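Local coordinates for protein uroporphyrinogen III synthase (Thermus thermophilus, PDB 1WCW) that probably catalyses, as uroporphyrinogen III synthases do, the closure of linear hydroxymethylbilane with inversion of its last pyrrole ring to give uroporphyrinogen III, at residues R54-G59 / G87-A92; T67-R72 / M161-L166; R94-A99 / L110-V115. All coordinates share one frame; numbering follows the deposited sequence.

Interaction 1: residues R54-G59 / G87-A92; sequences RALAQG and GPLAKA
Pro88 brings the CB-CG edge of its ring against the carbonyl oxygens of Leu56 and Ala57, at the end of the helix that carries them. Two ring carbons do the touching: CB of Pro88 lies 3.5 Å from the O of Leu56, and CG lies equally close to the O of Ala57, so the ring straddles two successive peptide groups. CA of Gly59 lies alongside, 4.1 Å from CB of Pro88. With phi at 104° the chain here turns out of the helix, and a side chain would be jammed against the preceding carbonyl oxygen; glycine is therefore suited to the turn. The Leu56 O that meets the proline also accepts the backbone N-H of Gly59, at 3.0 Å.

Deeper in, the leucines meet through single methyl groups. Leu56 has CG anti to its backbone N (chi1 173°), which carries CD1 out to 4.3 Å from CD2 of Leu89, a loose apolar contact. Leu89 instead holds CG beside its backbone N (chi1 -70°), and from there CD2 reaches toward Leu56. The interface is thus van der Waals in character, small, and partly open to solvent.

The contact joins the C-terminal end of helix 50-57 to helix 86-91. Beneath it, Leu56 packs on Leu160 of strand 155-167 and on Leu74 of helix 68-80, and Leu89 on Leu75 of the same helix.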
loop_
_atom_site.group_PDB
_atom_site.type_symbol
_atom_site.label_atom_id
_atom_site.label_comp_id
_atom_site.label_asym_id
_atom_site.label_seq_id
_atom_site.Cartn_x
_atom_site.Cartn_y
_atom_site.Cartn_z
ATOM N N ARG A 54 -8.845 23.360 2.864
ATOM C CA ARG A 54 -8.812 24.773 3.313
ATOM C C ARG A 54 -8.044 24.932 4.637
ATOM O O ARG A 54 -7.262 25.878 4.818
ATOM C CB ARG A 54 -10.236 25.310 3.513
ATOM C CG ARG A 54 -10.982 25.510 2.210
ATOM C CD ARG A 54 -12.433 25.990 2.454
ATOM N NE ARG A 54 -13.033 26.464 1.213
ATOM C CZ ARG A 54 -12.562 27.483 0.486
ATOM N NH1 ARG A 54 -13.179 27.828 -0.637
ATOM N NH2 ARG A 54 -11.487 28.168 0.878
ATOM N N ALA A 55 -8.267 23.959 5.528
ATOM C CA ALA A 55 -7.558 23.973 6.794
ATOM C C ALA A 55 -6.050 23.848 6.563
ATOM O O ALA A 55 -5.228 24.546 7.206
ATOM C CB ALA A 55 -8.063 22.860 7.715
ATOM N N LEU A 56 -5.649 22.908 5.685
ATOM C CA LEU A 56 -4.229 22.790 5.380
ATOM C C LEU A 56 -3.681 24.118 4.821
ATOM O O LEU A 56 -2.537 24.542 5.125
ATOM C CB LEU A 56 -4.018 21.667 4.348
ATOM C CG LEU A 56 -2.652 21.496 3.776
ATOM C CD1 LEU A 56 -1.678 21.134 4.906
ATOM C CD2 LEU A 56 -2.696 20.366 2.720
ATOM N N ALA A 57 -4.478 24.812 3.985
ATOM C CA ALA A 57 -3.999 26.065 3.376
ATOM C C ALA A 57 -3.769 27.204 4.412
ATOM O O ALA A 57 -3.128 28.191 4.091
ATOM C CB ALA A 57 -5.030 26.524 2.273
ATOM N N GLN A 58 -4.317 27.031 5.596
ATOM C CA GLN A 58 -4.140 28.010 6.689
ATOM C C GLN A 58 -2.790 27.801 7.390
ATOM O O GLN A 58 -2.399 28.639 8.212
ATOM C CB GLN A 58 -5.238 27.842 7.733
ATOM C CG GLN A 58 -6.620 28.020 7.200
ATOM C CD GLN A 58 -6.774 29.344 6.555
ATOM O OE1 GLN A 58 -6.498 30.395 7.156
ATOM N NE2 GLN A 58 -7.204 29.322 5.314
ATOM N N GLY A 59 -2.066 26.724 7.054
ATOM C CA GLY A 59 -0.778 26.451 7.665
ATOM C C GLY A 59 -0.884 25.319 8.697
ATOM O O GLY A 59 -1.837 25.181 9.494
ATOM N N GLY A 87 2.886 27.039 -0.352
ATOM C CA GLY A 87 3.402 27.906 0.687
ATOM C C GLY A 87 3.350 27.225 2.058
ATOM O O GLY A 87 4.338 27.120 2.773
ATOM N N PRO A 88 2.163 26.801 2.512
ATOM C CA PRO A 88 2.020 26.134 3.816
ATOM C C PRO A 88 2.898 24.878 3.894
ATOM O O PRO A 88 3.549 24.601 4.908
ATOM C CB PRO A 88 0.545 25.768 3.876
ATOM C CG PRO A 88 -0.089 26.784 2.962
ATOM C CD PRO A 88 0.865 27.097 1.875
ATOM N N LEU A 89 2.909 24.089 2.843
ATOM C CA LEU A 89 3.738 22.884 2.847
ATOM C C LEU A 89 5.233 23.186 2.914
ATOM O O LEU A 89 6.003 22.448 3.571
ATOM C CB LEU A 89 3.443 21.974 1.661
ATOM C CG LEU A 89 2.048 21.304 1.781
ATOM C CD1 LEU A 89 1.684 20.685 0.433
ATOM C CD2 LEU A 89 2.014 20.311 2.847
ATOM N N ALA A 90 5.643 24.298 2.315
ATOM C CA ALA A 90 7.072 24.667 2.361
ATOM C C ALA A 90 7.495 24.998 3.771
ATOM O O ALA A 90 8.656 24.718 4.170
ATOM C CB ALA A 90 7.303 25.857 1.492
ATOM N N LYS A 91 6.580 25.581 4.535
ATOM C CA LYS A 91 6.902 25.948 5.899
ATOM C C LYS A 91 6.793 24.764 6.872
ATOM O O LYS A 91 7.471 24.741 7.909
ATOM C CB LYS A 91 6.005 27.089 6.360
ATOM C CG LYS A 91 6.264 28.370 5.517
ATOM C CD LYS A 91 5.321 29.503 5.848
ATOM C CE LYS A 91 5.631 30.735 5.001
ATOM N NZ LYS A 91 4.899 31.937 5.524
ATOM N N ALA A 92 5.984 23.758 6.559
ATOM C CA ALA A 92 5.830 22.655 7.449
ATOM C C ALA A 92 7.074 21.716 7.475
ATOM O O ALA A 92 7.841 21.670 6.512
ATOM C CB ALA A 92 4.602 21.839 6.974
#

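Interaction 2: residues T67-R72 / M161-L166; sequences TGVGVR and MPYRHL
The first turn of a helix, residues 68-72, faces the part of strand 155-167 made by residues 163-166, the two segments coming nearest at Gly70 and Pro162, whose CA atoms are 6.3 Å apart. Thr67 is the N-cap of that helix, and Tyr163, in extended conformation, directs its side chain toward it. OG1 of Thr67 and CG of Tyr163 both lie between the backbone N and the carbonyl carbon of their own residue (chi1 66° and 71°).

The two side chains approach from opposite directions. OG1 of Thr67 lies at the edge of the phenol, in its plane, and shares a 2.7 Å hydrogen bond with OH of Tyr163. The same OG1 accepts the N-H of Gly70 at 3.0 Å, the capping bond, and is also hydrogen-bonded to Gln137 OE1, so the phenol is tied to a hydroxyl already engaged in starting the helix. Val69 crosses the tyrosine at about a right angle: its CG1 stands over one face of the ring, 4.0 Å from the centroid and 24° off the normal, in a CH-pi contact. Gly70 lets the ring come close, its CA being 3.6 Å from CE1 of Tyr163. CG of Pro162 packs on the Gly70 carbonyl. A leucine in place of Tyr163 would probably leave the Thr67 hydroxyl without its phenol partner and Val69 without an aromatic face.

This is a side-chain N-cap at the start of a helix that follows a parallel strand, 62-65, here linked to the long strand 155-167 of the same mixed sheet.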
loop_
_atom_site.group_PDB
_atom_site.type_symbol
_atom_site.label_atom_id
_atom_site.label_comp_id
_atom_site.label_asym_id
_atom_site.label_seq_id
_atom_site.Cartn_x
_atom_site.Cartn_y
_atom_site.Cartn_z
ATOM N N THR A 67 1.599 8.247 0.673
ATOM C CA THR A 67 1.723 7.710 -0.659
ATOM C C THR A 67 2.021 8.788 -1.695
ATOM O O THR A 67 1.691 10.002 -1.518
ATOM C CB THR A 67 0.467 6.954 -1.097
ATOM O OG1 THR A 67 -0.647 7.866 -1.212
ATOM C CG2 THR A 67 0.088 5.875 -0.088
ATOM N N GLY A 68 2.666 8.380 -2.802
ATOM C CA GLY A 68 2.975 9.325 -3.868
ATOM C C GLY A 68 1.707 9.782 -4.526
ATOM O O GLY A 68 1.574 10.982 -4.825
ATOM N N VAL A 69 0.807 8.844 -4.792
ATOM C CA VAL A 69 -0.490 9.151 -5.383
ATOM C C VAL A 69 -1.215 10.185 -4.521
ATOM O O VAL A 69 -1.808 11.139 -5.034
ATOM C CB VAL A 69 -1.380 7.882 -5.514
ATOM C CG1 VAL A 69 -2.784 8.254 -5.989
ATOM C CG2 VAL A 69 -0.725 6.949 -6.519
ATOM N N GLY A 70 -1.169 10.008 -3.214
ATOM C CA GLY A 70 -1.848 10.931 -2.326
ATOM C C GLY A 70 -1.282 12.332 -2.345
ATOM O O GLY A 70 -2.062 13.314 -2.300
ATOM N N VAL A 71 0.020 12.458 -2.400
ATOM C CA VAL A 71 0.646 13.763 -2.490
ATOM C C VAL A 71 0.160 14.443 -3.791
ATOM O O VAL A 71 -0.272 15.620 -3.786
ATOM C CB VAL A 71 2.165 13.604 -2.492
ATOM C CG1 VAL A 71 2.835 14.942 -2.917
ATOM C CG2 VAL A 71 2.651 13.142 -1.111
ATOM N N ARG A 72 0.213 13.739 -4.919
ATOM C CA ARG A 72 -0.174 14.335 -6.183
ATOM C C ARG A 72 -1.638 14.716 -6.167
ATOM O O ARG A 72 -1.995 15.851 -6.592
ATOM C CB ARG A 72 0.123 13.382 -7.320
ATOM C CG ARG A 72 1.609 13.165 -7.469
ATOM C CD ARG A 72 2.012 12.338 -8.755
ATOM N NE ARG A 72 3.434 12.026 -8.636
ATOM C CZ ARG A 72 3.915 10.907 -8.091
ATOM N NH1 ARG A 72 5.242 10.724 -7.994
ATOM N NH2 ARG A 72 3.085 9.952 -7.733
ATOM N N MET A 161 -7.866 12.797 3.004
ATOM C CA MET A 161 -8.009 11.532 2.276
ATOM C C MET A 161 -8.461 11.839 0.867
ATOM O O MET A 161 -9.714 11.852 0.583
ATOM C CB MET A 161 -8.989 10.669 3.050
ATOM C CG MET A 161 -9.082 9.280 2.478
ATOM S SD MET A 161 -10.376 8.263 3.314
ATOM C CE MET A 161 -9.649 8.149 4.896
ATOM N N PRO A 162 -7.532 11.909 -0.054
ATOM C CA PRO A 162 -7.922 12.270 -1.441
ATOM C C PRO A 162 -8.440 11.099 -2.274
ATOM O O PRO A 162 -9.029 11.267 -3.378
ATOM C CB PRO A 162 -6.637 12.870 -2.015
ATOM C CG PRO A 162 -5.512 12.229 -1.191
ATOM C CD PRO A 162 -6.064 12.003 0.190
ATOM N N TYR A 163 -8.187 9.905 -1.779
ATOM C CA TYR A 163 -8.675 8.704 -2.465
ATOM C C TYR A 163 -8.750 7.603 -1.443
ATOM O O TYR A 163 -8.205 7.707 -0.323
ATOM C CB TYR A 163 -7.787 8.311 -3.639
ATOM C CG TYR A 163 -6.417 7.758 -3.267
ATOM C CD1 TYR A 163 -5.374 8.595 -2.927
ATOM C CD2 TYR A 163 -6.191 6.413 -3.204
ATOM C CE1 TYR A 163 -4.114 8.121 -2.531
ATOM C CE2 TYR A 163 -4.953 5.903 -2.817
ATOM C CZ TYR A 163 -3.920 6.756 -2.494
ATOM O OH TYR A 163 -2.682 6.274 -2.114
ATOM N N ARG A 164 -9.423 6.522 -1.808
ATOM C CA ARG A 164 -9.593 5.416 -0.893
ATOM C C ARG A 164 -9.357 4.084 -1.553
ATOM O O ARG A 164 -9.902 3.798 -2.609
ATOM C CB ARG A 164 -11.024 5.334 -0.356
ATOM C CG ARG A 164 -11.549 6.443 0.517
ATOM C CD ARG A 164 -13.040 6.148 0.780
ATOM N NE ARG A 164 -13.380 6.283 2.182
ATOM C CZ ARG A 164 -14.616 6.179 2.635
ATOM N NH1 ARG A 164 -14.861 6.316 3.931
ATOM N NH2 ARG A 164 -15.599 5.927 1.771
ATOM N N HIS A 165 -8.571 3.245 -0.918
ATOM C CA HIS A 165 -8.456 1.833 -1.323
ATOM C C HIS A 165 -9.461 1.174 -0.414
ATOM O O HIS A 165 -9.494 1.432 0.809
ATOM C CB HIS A 165 -7.057 1.249 -1.002
ATOM C CG HIS A 165 -6.050 1.653 -1.970
ATOM N ND1 HIS A 165 -4.791 2.111 -1.656
ATOM C CD2 HIS A 165 -6.124 1.693 -3.320
ATOM C CE1 HIS A 165 -4.137 2.413 -2.758
ATOM N NE2 HIS A 165 -4.927 2.170 -3.787
ATOM N N LEU A 166 -10.309 0.339 -0.990
ATOM C CA LEU A 166 -11.277 -0.420 -0.226
ATOM C C LEU A 166 -11.175 -1.845 -0.602
ATOM O O LEU A 166 -10.695 -2.175 -1.671
ATOM C CB LEU A 166 -12.666 -0.044 -0.671
ATOM C CG LEU A 166 -13.033 1.436 -0.552
ATOM C CD1 LEU A 166 -14.287 1.770 -1.368
ATOM C CD2 LEU A 166 -13.227 1.721 0.885
#

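Interaction 3: residues R94-A99 / L110-V115; sequences RLARGA and LPPHAV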
loop_
_atom_site.group_PDB
_atom_site.type_symbol
_atom_site.label_atom_id
_atom_site.label_comp_id
_atom_site.label_asym_id
_atom_site.label_seq_id
_atom_site.Cartn_x
_atom_site.Cartn_y
_atom_site.Cartn_z
ATOM N N ARG A 94 8.186 18.247 6.914
ATOM C CA ARG A 94 7.590 17.264 6.018
ATOM C C ARG A 94 8.170 15.909 6.194
ATOM O O ARG A 94 9.405 15.731 6.097
ATOM C CB ARG A 94 7.779 17.739 4.593
ATOM C CG ARG A 94 7.107 19.075 4.269
ATOM C CD ARG A 94 7.335 19.494 2.797
ATOM N NE ARG A 94 8.725 19.687 2.441
ATOM C CZ ARG A 94 9.421 20.789 2.731
ATOM N NH1 ARG A 94 10.709 20.826 2.334
ATOM N NH2 ARG A 94 8.862 21.808 3.396
ATOM N N LEU A 95 7.320 14.918 6.427
ATOM C CA LEU A 95 7.721 13.530 6.531
ATOM C C LEU A 95 7.127 12.668 5.459
ATOM O O LEU A 95 5.940 12.874 5.080
ATOM C CB LEU A 95 7.268 12.942 7.836
ATOM C CG LEU A 95 7.933 13.493 9.074
ATOM C CD1 LEU A 95 7.271 12.947 10.299
ATOM C CD2 LEU A 95 9.469 13.157 9.086
ATOM N N ALA A 96 7.876 11.730 4.921
ATOM C CA ALA A 96 7.294 10.772 3.946
ATOM C C ALA A 96 7.459 9.403 4.548
ATOM O O ALA A 96 8.505 9.044 5.079
ATOM C CB ALA A 96 8.013 10.891 2.668
ATOM N N ARG A 97 6.402 8.602 4.500
ATOM C CA ARG A 97 6.472 7.262 5.063
ATOM C C ARG A 97 7.497 6.406 4.319
ATOM O O ARG A 97 8.168 5.597 4.966
ATOM C CB ARG A 97 5.091 6.592 4.991
ATOM C CG ARG A 97 5.065 5.210 5.636
ATOM C CD ARG A 97 3.663 4.570 5.533
ATOM N NE ARG A 97 3.203 4.395 4.172
ATOM C CZ ARG A 97 2.051 3.801 3.833
ATOM N NH1 ARG A 97 1.270 3.303 4.761
ATOM N NH2 ARG A 97 1.716 3.798 2.559
ATOM N N GLY A 98 7.649 6.593 3.019
ATOM C CA GLY A 98 8.565 5.758 2.244
ATOM C C GLY A 98 8.995 6.473 0.990
ATOM O O GLY A 98 8.628 7.626 0.765
ATOM N N ALA A 99 9.736 5.757 0.135
ATOM C CA ALA A 99 10.262 6.316 -1.087
ATOM C C ALA A 99 9.293 6.887 -2.072
ATOM O O ALA A 99 9.625 7.884 -2.699
ATOM C CB ALA A 99 11.121 5.270 -1.792
ATOM N N LEU A 110 9.091 20.082 -2.848
ATOM C CA LEU A 110 8.806 20.111 -1.383
ATOM C C LEU A 110 9.451 18.850 -0.807
ATOM O O LEU A 110 8.783 18.024 -0.157
ATOM C CB LEU A 110 7.284 20.078 -1.146
ATOM C CG LEU A 110 6.509 21.319 -1.645
ATOM C CD1 LEU A 110 5.034 21.010 -1.711
ATOM C CD2 LEU A 110 6.752 22.502 -0.705
ATOM N N PRO A 111 10.763 18.671 -1.010
ATOM C CA PRO A 111 11.396 17.447 -0.513
ATOM C C PRO A 111 11.182 17.213 0.977
ATOM O O PRO A 111 11.189 18.143 1.783
ATOM C CB PRO A 111 12.894 17.616 -0.899
ATOM C CG PRO A 111 13.069 19.144 -0.892
ATOM C CD PRO A 111 11.764 19.686 -1.446
ATOM N N PRO A 112 11.020 15.963 1.355
ATOM C CA PRO A 112 10.811 15.679 2.772
ATOM C C PRO A 112 12.037 15.923 3.615
ATOM O O PRO A 112 13.163 15.764 3.160
ATOM C CB PRO A 112 10.412 14.190 2.784
ATOM C CG PRO A 112 11.142 13.633 1.577
ATOM C CD PRO A 112 11.074 14.725 0.518
ATOM N N HIS A 113 11.808 16.267 4.873
ATOM C CA HIS A 113 12.906 16.403 5.832
ATOM C C HIS A 113 13.339 15.070 6.339
ATOM O O HIS A 113 14.502 14.957 6.770
ATOM C CB HIS A 113 12.482 17.315 6.980
ATOM C CG HIS A 113 12.091 18.680 6.526
ATOM N ND1 HIS A 113 12.944 19.707 6.125
ATOM C CD2 HIS A 113 10.834 19.178 6.420
ATOM C CE1 HIS A 113 12.219 20.784 5.823
ATOM N NE2 HIS A 113 10.931 20.467 5.989
ATOM N N ALA A 114 12.485 14.054 6.396
ATOM C CA ALA A 114 12.880 12.729 6.796
ATOM C C ALA A 114 11.916 11.765 6.105
ATOM O O ALA A 114 10.798 12.116 5.728
ATOM C CB ALA A 114 12.845 12.575 8.276
ATOM N N VAL A 115 12.405 10.546 5.926
ATOM C CA VAL A 115 11.718 9.489 5.175
ATOM C C VAL A 115 11.879 8.193 5.907
ATOM O O VAL A 115 12.998 7.825 6.368
ATOM C CB VAL A 115 12.338 9.302 3.762
ATOM C CG1 VAL A 115 11.550 8.308 2.963
ATOM C CG2 VAL A 115 12.383 10.628 3.061
#
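Arg94 bends at its third torsion (chi3 -61°), and this brings its guanidinium to the backbone carbonyls of the loop residues Leu110 and Pro111. There NE and NH1 both grip the O of Pro111, side-on, at 3.0 and 2.8 Å. The NH1 bond lies in the carbonyl plane, whereas NE stands above it, 58° out; a weak bond from NE to the O of Leu110 adds to the hold. His113, with CG beside its backbone N, brings NE2 over one face of the guanidinium, toward its rim, the two planes being 45° apart. NH2 turns elsewhere, to the O of Leu89; several backbone carbonyls thus accept from the buried guanidinium, which is likely to offset the cost of burying its charge.

The backbones also bond: His113 N donates to Arg94 O at 2.7 Å, and Ala96 N to Ala114 O at 3.1 Å, within parallel bridges Leu95-Ala114 and Ala96-Val115. On the face carrying Leu95 and Ala114, CD2 of Leu95 touches CB of Ala114 at 3.5 Å; on that of Ala96 and Val115, Ala96 CB also reaches CB of loop residue Pro112.

Parallel strands 93-96 and 114-115, with helix 99-107 between them, form a beta-alpha-beta crossover at one edge of the mixed sheet.

Overall arrangement
The three contacts belong to one half of the molecule, built round the mixed sheet that includes strands 62-65, 93-96, 114-115 and 155-167. Interactions 1 and 3 have centres about 16 Å apart and touch directly: Leu89 O meets Arg94 NH2 at 2.9 Å, probably in a hydrogen bond, and Leu89 CB packs on Leu110 CD1. Interaction 2, also about 16 Å from interaction 3, meets it where Thr67 CG2 lies 3.7 Å from Arg97 NH2; 94-99/110-115 is nested within the loop that 67-72/161-166 closes. Interactions 1 and 2 do not touch, their nearest atoms being about 7 Å apart. A glycerol, probably from crystallisation, binds Arg97 NH1 beside this junction.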